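Local atomic coordinates of leucyl-tRNA synthetase subunit alpha (Aquifex aeolicus, PDB entry 3O0A), a protein that forms part of leucyl-tRNA synthetase, which attaches leucine to tRNA(Leu) using ATP, and whose CP1 hydrolytic domain probably clears mischarged tRNA. Residues F10-E15 / L109-T114; D48-A53 / A138-P143; T99-K104 / D146-E151. All coordinates share one frame; numbering follows the deposited sequence.

Interaction 1. Residues F10-E15 / L109-T114; sequences FYVEIE and LGVYAT
T114 lies against Y11 with its CB over one face of the phenol ring, 4.1 Å from the ring centroid and 28° off the normal, which is CH-pi geometry. Y11 CG sits between its own backbone N and carbonyl carbon (chi1 52°), and this torsion swings the ring back beneath T114 although the CB of Y11 points away. T114 CG2 leans on the same ring, while the hydroxyl branch, OG1, donates to E13 OE2 at 2.6 Å, meeting the carboxylate from above its plane; K121 forms a salt bridge with the same oxygen. The backbones form a single antiparallel bridge, the hydrogen-bonded pair Y11–T114, with T114 N to Y11 O at 2.7 Å and a weak return bond from Y11 N. Strands 6-13 and 106-114 belong to different sheets of the editing domain, and their short axes run 128° apart in N-to-C direction, well off antiparallel, which is consistent with a single bridge. Water 1 then joins E13 N, Y112 O and T114 OG1. With an alanine here in place of T114, E13 OE2 would probably keep K121 but lose its hydroxyl donor, and water 1 would lose one partner. Beyond the bridge, V12 and V111 side chains meet at about a right angle, CG2 to CG2 4.1 Å.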
loop_
_atom_site.group_PDB
_atom_site.type_symbol
_atom_site.label_atom_id
_atom_site.label_comp_id
_atom_site.label_asym_id
_atom_site.label_seq_id
_atom_site.Cartn_x
_atom_site.Cartn_y
_atom_site.Cartn_z
ATOM N N PHE A 10 3.022 -6.866 -2.907
ATOM C CA PHE A 10 2.772 -5.908 -3.984
ATOM C C PHE A 10 4.067 -5.770 -4.786
ATOM O O PHE A 10 5.132 -6.142 -4.301
ATOM C CB PHE A 10 2.312 -4.564 -3.402
ATOM C CG PHE A 10 0.895 -4.596 -2.899
ATOM C CD1 PHE A 10 0.566 -5.291 -1.730
ATOM C CD2 PHE A 10 -0.120 -3.962 -3.614
ATOM C CE1 PHE A 10 -0.759 -5.339 -1.273
ATOM C CE2 PHE A 10 -1.441 -4.004 -3.163
ATOM C CZ PHE A 10 -1.756 -4.692 -1.978
ATOM N N TYR A 11 3.977 -5.257 -6.010
ATOM C CA TYR A 11 5.195 -5.029 -6.783
ATOM C C TYR A 11 5.028 -3.932 -7.804
ATOM O O TYR A 11 3.966 -3.773 -8.397
ATOM C CB TYR A 11 5.669 -6.327 -7.467
ATOM C CG TYR A 11 4.611 -7.039 -8.285
ATOM C CD1 TYR A 11 3.783 -8.004 -7.698
ATOM C CD2 TYR A 11 4.429 -6.751 -9.643
ATOM C CE1 TYR A 11 2.803 -8.675 -8.436
ATOM C CE2 TYR A 11 3.429 -7.420 -10.406
ATOM C CZ TYR A 11 2.626 -8.375 -9.786
ATOM O OH TYR A 11 1.647 -9.045 -10.498
ATOM N N VAL A 12 6.097 -3.179 -8.010
ATOM C CA VAL A 12 6.138 -2.214 -9.097
ATOM C C VAL A 12 6.721 -2.920 -10.310
ATOM O O VAL A 12 7.863 -3.398 -10.273
ATOM C CB VAL A 12 6.984 -0.978 -8.723
ATOM C CG1 VAL A 12 7.087 -0.033 -9.894
ATOM C CG2 VAL A 12 6.394 -0.267 -7.505
ATOM N N GLU A 13 5.915 -3.008 -11.369
ATOM C CA GLU A 13 6.387 -3.554 -12.639
ATOM C C GLU A 13 7.281 -2.544 -13.341
ATOM O O GLU A 13 6.936 -1.360 -13.437
ATOM C CB GLU A 13 5.209 -3.887 -13.543
ATOM C CG GLU A 13 4.311 -4.980 -13.000
ATOM C CD GLU A 13 3.095 -5.179 -13.874
ATOM O OE1 GLU A 13 3.239 -5.057 -15.109
ATOM O OE2 GLU A 13 1.991 -5.402 -13.333
ATOM N N ILE A 14 8.428 -3.017 -13.816
ATOM C CA ILE A 14 9.373 -2.172 -14.551
ATOM C C ILE A 14 9.705 -2.840 -15.883
ATOM O O ILE A 14 10.485 -3.798 -15.927
ATOM C CB ILE A 14 10.669 -1.919 -13.733
ATOM C CG1 ILE A 14 10.375 -1.216 -12.392
ATOM C CG2 ILE A 14 11.700 -1.140 -14.560
ATOM C CD1 ILE A 14 9.850 0.195 -12.530
ATOM N N GLU A 15 9.103 -2.308 -16.945
ATOM C CA GLU A 15 9.152 -2.870 -18.302
ATOM C C GLU A 15 10.534 -2.746 -18.950
ATOM O O GLU A 15 10.949 -3.609 -19.738
ATOM C CB GLU A 15 8.082 -2.179 -19.160
ATOM C CG GLU A 15 8.072 -2.530 -20.644
ATOM C CD GLU A 15 7.607 -3.953 -20.916
ATOM O OE1 GLU A 15 6.666 -4.425 -20.233
ATOM O OE2 GLU A 15 8.182 -4.597 -21.819
ATOM N N LEU A 109 5.293 9.047 -4.544
ATOM C CA LEU A 109 6.602 8.593 -5.024
ATOM C C LEU A 109 6.714 8.451 -6.547
ATOM O O LEU A 109 7.803 8.215 -7.075
ATOM C CB LEU A 109 6.999 7.285 -4.317
ATOM C CG LEU A 109 6.999 7.328 -2.781
ATOM C CD1 LEU A 109 7.563 5.990 -2.228
ATOM C CD2 LEU A 109 7.749 8.556 -2.187
ATOM N N GLY A 110 5.594 8.600 -7.254
ATOM C CA GLY A 110 5.616 8.628 -8.712
ATOM C C GLY A 110 5.599 7.266 -9.386
ATOM O O GLY A 110 5.811 7.163 -10.594
ATOM N N VAL A 111 5.353 6.212 -8.613
ATOM C CA VAL A 111 5.253 4.870 -9.188
ATOM C C VAL A 111 3.932 4.243 -8.780
ATOM O O VAL A 111 3.314 4.674 -7.802
ATOM C CB VAL A 111 6.426 3.949 -8.749
ATOM C CG1 VAL A 111 7.767 4.511 -9.286
ATOM C CG2 VAL A 111 6.480 3.787 -7.216
ATOM N N TYR A 112 3.531 3.220 -9.527
ATOM C CA TYR A 112 2.307 2.481 -9.242
ATOM C C TYR A 112 2.625 1.013 -9.002
ATOM O O TYR A 112 3.319 0.363 -9.803
ATOM C CB TYR A 112 1.331 2.633 -10.404
ATOM C CG TYR A 112 0.908 4.065 -10.606
ATOM C CD1 TYR A 112 1.713 4.962 -11.313
ATOM C CD2 TYR A 112 -0.288 4.532 -10.066
ATOM C CE1 TYR A 112 1.324 6.298 -11.481
ATOM C CE2 TYR A 112 -0.687 5.845 -10.244
ATOM C CZ TYR A 112 0.120 6.720 -10.936
ATOM O OH TYR A 112 -0.289 8.021 -11.104
ATOM N N ALA A 113 2.143 0.507 -7.881
ATOM C CA ALA A 113 2.340 -0.891 -7.534
ATOM C C ALA A 113 1.173 -1.694 -8.096
ATOM O O ALA A 113 0.026 -1.249 -8.071
ATOM C CB ALA A 113 2.387 -1.038 -6.025
ATOM N N THR A 114 1.474 -2.886 -8.590
ATOM C CA THR A 114 0.438 -3.804 -9.004
ATOM C C THR A 114 -0.070 -4.535 -7.778
ATOM O O THR A 114 0.708 -5.071 -6.981
ATOM C CB THR A 114 0.969 -4.791 -10.047
ATOM O OG1 THR A 114 1.475 -4.051 -11.165
ATOM C CG2 THR A 114 -0.135 -5.742 -10.505
HETATM O O HOH W 1 3.222 -1.860 -11.304
#

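Interaction 2. Residues D48-A53 / A138-P143; sequences DTVFGA and AIMCVP
M140 reaches from strand 138-141 to the 3-10 turn 48-52 and, of all residues here, has the most surface buried by the contact. Its CG stands between its backbone N and carbonyl carbon (chi1 71°), and from there the chain runs extended, carrying the thioether to the turn. The terminal CE comes to 3.7 Å from V50 CA and also touches T49 OG1, while SD lies 3.9 Å from V50 CG2, the two side chains crossing at about a right angle. Nearer the strand, M140 CB rests on A53 CB at 4.1 Å.

V142, next in buried surface, straddles the turn with its two methyls. CG2 meets both T49 O and T49 OG1, each at 3.6 Å; CG1 lies at the same separation from G52 O. A side chain on G52 would be tightly placed, since a CB there would fall about 3.1 Å from V142 CG1, which is consistent with glycine at this position.

A53, third, marks the exit from the turn toward strand 55-58, the neighbour of 138-141 in the mixed sheet. Its CA makes a CA-H...O contact of 3.3 Å with C141 O, and C141 is in turn held by backbone hydrogen bonds to T54 and F55. The contact thus packs the loop leading into one strand against the edge strand beside it.

Two of the polar atoms touched by methyls have partners elsewhere: T49 OG1 is hydrogen-bonded to R46 O, and T49 O accepts from G52 N. Cohesion across the contact therefore rests on apolar packing and one CA-H...O contact, with shape complementarity rather than directional polar bonds fixing how the segments fit.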
loop_
_atom_site.group_PDB
_atom_site.type_symbol
_atom_site.label_atom_id
_atom_site.label_comp_id
_atom_site.label_asym_id
_atom_site.label_seq_id
_atom_site.Cartn_x
_atom_site.Cartn_y
_atom_site.Cartn_z
ATOM N N ASP A 48 -8.559 -9.836 3.972
ATOM C CA ASP A 48 -9.906 -9.852 3.403
ATOM C C ASP A 48 -10.245 -8.582 2.611
ATOM O O ASP A 48 -11.177 -8.590 1.809
ATOM C CB ASP A 48 -10.978 -10.108 4.489
ATOM C CG ASP A 48 -10.912 -9.108 5.654
ATOM O OD1 ASP A 48 -9.814 -8.647 6.038
ATOM O OD2 ASP A 48 -11.978 -8.803 6.214
ATOM N N THR A 49 -9.471 -7.516 2.825
ATOM C CA THR A 49 -9.705 -6.216 2.185
ATOM C C THR A 49 -8.744 -5.911 1.022
ATOM O O THR A 49 -8.749 -4.792 0.482
ATOM C CB THR A 49 -9.639 -5.053 3.209
ATOM O OG1 THR A 49 -8.297 -4.882 3.690
ATOM C CG2 THR A 49 -10.595 -5.311 4.389
ATOM N N VAL A 50 -7.936 -6.897 0.629
ATOM C CA VAL A 50 -6.853 -6.647 -0.337
ATOM C C VAL A 50 -7.374 -6.098 -1.681
ATOM O O VAL A 50 -6.711 -5.283 -2.331
ATOM C CB VAL A 50 -5.953 -7.903 -0.539
ATOM C CG1 VAL A 50 -6.726 -9.020 -1.232
ATOM C CG2 VAL A 50 -4.649 -7.535 -1.336
ATOM N N PHE A 51 -8.569 -6.528 -2.092
ATOM C CA PHE A 51 -9.117 -6.031 -3.356
ATOM C C PHE A 51 -9.482 -4.551 -3.260
ATOM O O PHE A 51 -9.682 -3.891 -4.281
ATOM C CB PHE A 51 -10.325 -6.858 -3.804
ATOM C CG PHE A 51 -9.964 -8.232 -4.312
ATOM C CD1 PHE A 51 -9.749 -9.283 -3.424
ATOM C CD2 PHE A 51 -9.859 -8.476 -5.689
ATOM C CE1 PHE A 51 -9.419 -10.572 -3.888
ATOM C CE2 PHE A 51 -9.540 -9.761 -6.172
ATOM C CZ PHE A 51 -9.312 -10.814 -5.267
ATOM N N GLY A 52 -9.558 -4.040 -2.033
ATOM C CA GLY A 52 -9.946 -2.651 -1.789
ATOM C C GLY A 52 -8.770 -1.714 -1.628
ATOM O O GLY A 52 -8.955 -0.533 -1.343
ATOM N N ALA A 53 -7.558 -2.234 -1.827
ATOM C CA ALA A 53 -6.363 -1.397 -1.736
ATOM C C ALA A 53 -6.336 -0.428 -2.908
ATOM O O ALA A 53 -6.343 -0.842 -4.067
ATOM C CB ALA A 53 -5.078 -2.255 -1.676
ATOM N N ALA A 138 5.709 -0.927 5.352
ATOM C CA ALA A 138 4.879 -0.536 4.211
ATOM C C ALA A 138 3.514 -1.171 4.383
ATOM O O ALA A 138 3.399 -2.322 4.828
ATOM C CB ALA A 138 5.494 -0.987 2.912
ATOM N N ILE A 139 2.476 -0.416 4.054
ATOM C CA ILE A 139 1.116 -0.927 4.216
ATOM C C ILE A 139 0.328 -0.795 2.917
ATOM O O ILE A 139 0.606 0.085 2.086
ATOM C CB ILE A 139 0.367 -0.223 5.397
ATOM C CG1 ILE A 139 0.206 1.281 5.139
ATOM C CG2 ILE A 139 1.095 -0.483 6.734
ATOM C CD1 ILE A 139 -0.897 1.949 5.985
ATOM N N MET A 140 -0.648 -1.682 2.742
ATOM C CA MET A 140 -1.686 -1.437 1.756
ATOM C C MET A 140 -2.762 -0.571 2.387
ATOM O O MET A 140 -3.114 -0.735 3.571
ATOM C CB MET A 140 -2.270 -2.735 1.213
ATOM C CG MET A 140 -3.125 -3.500 2.205
ATOM S SD MET A 140 -3.617 -5.060 1.461
ATOM C CE MET A 140 -4.961 -5.472 2.574
ATOM N N CYS A 141 -3.267 0.378 1.608
ATOM C CA CYS A 141 -4.233 1.311 2.144
ATOM C C CYS A 141 -5.613 1.109 1.538
ATOM O O CYS A 141 -5.784 1.115 0.323
ATOM C CB CYS A 141 -3.736 2.746 1.968
ATOM S SG CYS A 141 -2.136 3.014 2.773
ATOM N N VAL A 142 -6.587 0.934 2.424
ATOM C CA VAL A 142 -7.948 0.579 2.061
ATOM C C VAL A 142 -8.843 1.621 2.753
ATOM O O VAL A 142 -9.384 1.375 3.840
ATOM C CB VAL A 142 -8.293 -0.861 2.507
ATOM C CG1 VAL A 142 -9.715 -1.270 2.064
ATOM C CG2 VAL A 142 -7.247 -1.855 1.961
ATOM N N PRO A 143 -8.982 2.806 2.132
ATOM C CA PRO A 143 -9.730 3.883 2.786
ATOM C C PRO A 143 -11.173 3.538 3.144
ATOM O O PRO A 143 -11.705 4.099 4.100
ATOM C CB PRO A 143 -9.712 5.030 1.769
ATOM C CG PRO A 143 -8.767 4.657 0.724
ATOM C CD PRO A 143 -8.441 3.200 0.818
#

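Interaction 3. Residues T99-K104 / D146-E151; sequences TMEEDK and DQRDWE
E101 reaches R148 through charge rather than through a directed bond. Its OE1 lies 4.0 Å from R148 NH1, a long salt bridge, with the oxygen well out of the guanidinium plane and the carboxylate turned 73° to it; no N-H points at this oxygen. K104 NZ also makes a long ion pair with E101 OE1, giving a three-residue salt-bridge network. Water 2 lies between E101 OE2, to which it can donate, and R148 NH1, from which it accepts weakly in the guanidinium plane. Like charges meet as well: E101 OE1 and E151 OE1 are 2.9 Å apart, a close approach of two acceptors that the neighbouring K104 and R148 charges would probably ease; K104 NZ is 4.4 Å from E151 OE1, beyond a salt bridge. These residues join the loop after helix 95-99 to the start of helix 147-156, which D146 N-caps by accepting from D149 N. Within that helix Q147 NE2 donates to E151 OE2 at 3.1 Å, a nearly straight bond (173°) lying in the amide plane of Q147. The methylene chain of K104 supplies van der Waals contact: CE approaches E151 CB and lies 3.2 Å from R148 O, while its ammonium makes a cation-pi contact with Y129.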
loop_
_atom_site.group_PDB
_atom_site.type_symbol
_atom_site.label_atom_id
_atom_site.label_comp_id
_atom_site.label_asym_id
_atom_site.label_seq_id
_atom_site.Cartn_x
_atom_site.Cartn_y
_atom_site.Cartn_z
ATOM N N THR A 99 1.528 11.078 14.499
ATOM C CA THR A 99 0.305 10.283 14.642
ATOM C C THR A 99 -0.829 11.052 15.327
ATOM O O THR A 99 -1.984 10.622 15.289
ATOM C CB THR A 99 0.562 8.990 15.439
ATOM O OG1 THR A 99 1.038 9.337 16.739
ATOM C CG2 THR A 99 1.597 8.100 14.739
ATOM N N MET A 100 -0.502 12.158 15.992
ATOM C CA MET A 100 -1.556 13.052 16.493
ATOM C C MET A 100 -2.104 13.802 15.293
ATOM O O MET A 100 -1.700 14.923 14.991
ATOM C CB MET A 100 -1.081 13.983 17.615
ATOM C CG MET A 100 -1.435 13.450 18.995
ATOM S SD MET A 100 -0.878 14.457 20.364
ATOM C CE MET A 100 -2.291 15.540 20.579
ATOM N N GLU A 101 -3.037 13.128 14.629
ATOM C CA GLU A 101 -3.471 13.407 13.264
ATOM C C GLU A 101 -4.549 14.489 13.177
ATOM O O GLU A 101 -5.740 14.197 13.293
ATOM C CB GLU A 101 -4.027 12.112 12.666
ATOM C CG GLU A 101 -4.784 11.265 13.695
ATOM C CD GLU A 101 -5.854 10.393 13.082
ATOM O OE1 GLU A 101 -5.502 9.440 12.362
ATOM O OE2 GLU A 101 -7.050 10.656 13.340
ATOM N N GLU A 102 -4.127 15.729 12.965
ATOM C CA GLU A 102 -5.061 16.794 12.625
ATOM C C GLU A 102 -4.736 17.338 11.230
ATOM O O GLU A 102 -5.339 18.314 10.773
ATOM C CB GLU A 102 -5.041 17.899 13.690
ATOM C CG GLU A 102 -6.413 18.516 13.983
ATOM C CD GLU A 102 -7.283 17.672 14.914
ATOM O OE1 GLU A 102 -7.102 16.436 14.982
ATOM O OE2 GLU A 102 -8.168 18.255 15.579
ATOM N N ASP A 103 -3.785 16.680 10.565
ATOM C CA ASP A 103 -3.395 16.971 9.183
ATOM C C ASP A 103 -2.303 16.013 8.743
ATOM O O ASP A 103 -1.174 16.427 8.497
ATOM C CB ASP A 103 -2.885 18.407 9.012
ATOM C CG ASP A 103 -3.893 19.308 8.333
ATOM O OD1 ASP A 103 -4.268 19.026 7.173
ATOM O OD2 ASP A 103 -4.296 20.307 8.959
ATOM N N LYS A 104 -2.634 14.732 8.676
ATOM C CA LYS A 104 -1.802 13.739 7.982
ATOM C C LYS A 104 -0.997 14.375 6.855
ATOM O O LYS A 104 -1.487 15.278 6.174
ATOM C CB LYS A 104 -2.697 12.658 7.403
ATOM C CG LYS A 104 -3.551 11.991 8.442
ATOM C CD LYS A 104 -4.311 10.840 7.868
ATOM C CE LYS A 104 -4.692 9.897 8.981
ATOM N NZ LYS A 104 -3.556 8.990 9.280
ATOM N N ASP A 146 -10.398 1.357 6.621
ATOM C CA ASP A 146 -9.382 1.741 7.594
ATOM C C ASP A 146 -9.496 3.257 7.793
ATOM O O ASP A 146 -9.344 4.030 6.841
ATOM C CB ASP A 146 -7.989 1.315 7.099
ATOM C CG ASP A 146 -6.867 1.578 8.121
ATOM O OD1 ASP A 146 -6.680 2.737 8.548
ATOM O OD2 ASP A 146 -6.124 0.623 8.451
ATOM N N GLN A 147 -9.808 3.663 9.025
ATOM C CA GLN A 147 -10.038 5.070 9.345
ATOM C C GLN A 147 -8.830 5.963 9.081
ATOM O O GLN A 147 -8.987 7.067 8.559
ATOM C CB GLN A 147 -10.540 5.246 10.785
ATOM C CG GLN A 147 -10.966 6.675 11.110
ATOM C CD GLN A 147 -12.101 7.183 10.229
ATOM O OE1 GLN A 147 -12.952 6.415 9.779
ATOM N NE2 GLN A 147 -12.127 8.490 9.997
ATOM N N ARG A 148 -7.636 5.490 9.445
ATOM C CA ARG A 148 -6.395 6.228 9.174
ATOM C C ARG A 148 -6.243 6.437 7.661
ATOM O O ARG A 148 -5.921 7.538 7.213
ATOM C CB ARG A 148 -5.168 5.486 9.733
ATOM C CG ARG A 148 -5.285 5.007 11.184
ATOM C CD ARG A 148 -4.852 6.089 12.160
ATOM N NE ARG A 148 -4.647 5.572 13.515
ATOM C CZ ARG A 148 -5.542 5.637 14.501
ATOM N NH1 ARG A 148 -6.730 6.201 14.299
ATOM N NH2 ARG A 148 -5.250 5.141 15.705
ATOM N N ASP A 149 -6.507 5.386 6.882
ATOM C CA ASP A 149 -6.377 5.445 5.418
ATOM C C ASP A 149 -7.466 6.319 4.796
ATOM O O ASP A 149 -7.245 6.995 3.791
ATOM C CB ASP A 149 -6.450 4.036 4.801
ATOM C CG ASP A 149 -5.289 3.130 5.215
ATOM O OD1 ASP A 149 -4.189 3.617 5.575
ATOM O OD2 ASP A 149 -5.467 1.902 5.153
ATOM N N TRP A 150 -8.660 6.272 5.375
ATOM C CA TRP A 150 -9.774 7.077 4.902
ATOM C C TRP A 150 -9.427 8.565 4.993
ATOM O O TRP A 150 -9.630 9.318 4.044
ATOM C CB TRP A 150 -11.019 6.790 5.739
ATOM C CG TRP A 150 -12.225 7.483 5.235
ATOM C CD1 TRP A 150 -13.153 6.988 4.365
ATOM C CD2 TRP A 150 -12.660 8.807 5.578
ATOM N NE1 TRP A 150 -14.136 7.922 4.140
ATOM C CE2 TRP A 150 -13.854 9.049 4.866
ATOM C CE3 TRP A 150 -12.148 9.812 6.407
ATOM C CZ2 TRP A 150 -14.562 10.259 4.970
ATOM C CZ3 TRP A 150 -12.850 11.021 6.509
ATOM C CH2 TRP A 150 -14.041 11.229 5.790
ATOM N N GLU A 151 -8.885 8.958 6.140
ATOM C CA GLU A 151 -8.519 10.358 6.398
ATOM C C GLU A 151 -7.398 10.834 5.474
ATOM O O GLU A 151 -7.423 11.972 4.987
ATOM C CB GLU A 151 -8.129 10.529 7.864
ATOM C CG GLU A 151 -9.310 10.381 8.820
ATOM C CD GLU A 151 -8.896 10.073 10.254
ATOM O OE1 GLU A 151 -7.708 9.766 10.510
ATOM O OE2 GLU A 151 -9.779 10.125 11.130
HETATM O O HOH W 2 -8.399 7.883 13.189
#

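Overall arrangement
Interactions 1 and 2 adjoin through F10: its ring atom CZ lies 3.8 Å from M140 CB and 4.1 Å from both V50 CG2 and A53 CB, so strand 6-13 links the two contacts, whose centres are about 16 Å apart. Interaction 2 continues into interaction 3 through D149, whose OD2 is 3.1 Å from V142 N, a probable hydrogen bond, and through W150 CB, 3.2 Å from P143 O; strand 138-141 is followed, after a short loop, by helix 147-156. Interactions 1 and 3 remain separate, with nearest atoms about 10 Å apart, on opposite sides of the chain's centre. The buried interaction 2, about 6 Å from that centre, therefore connects the other two.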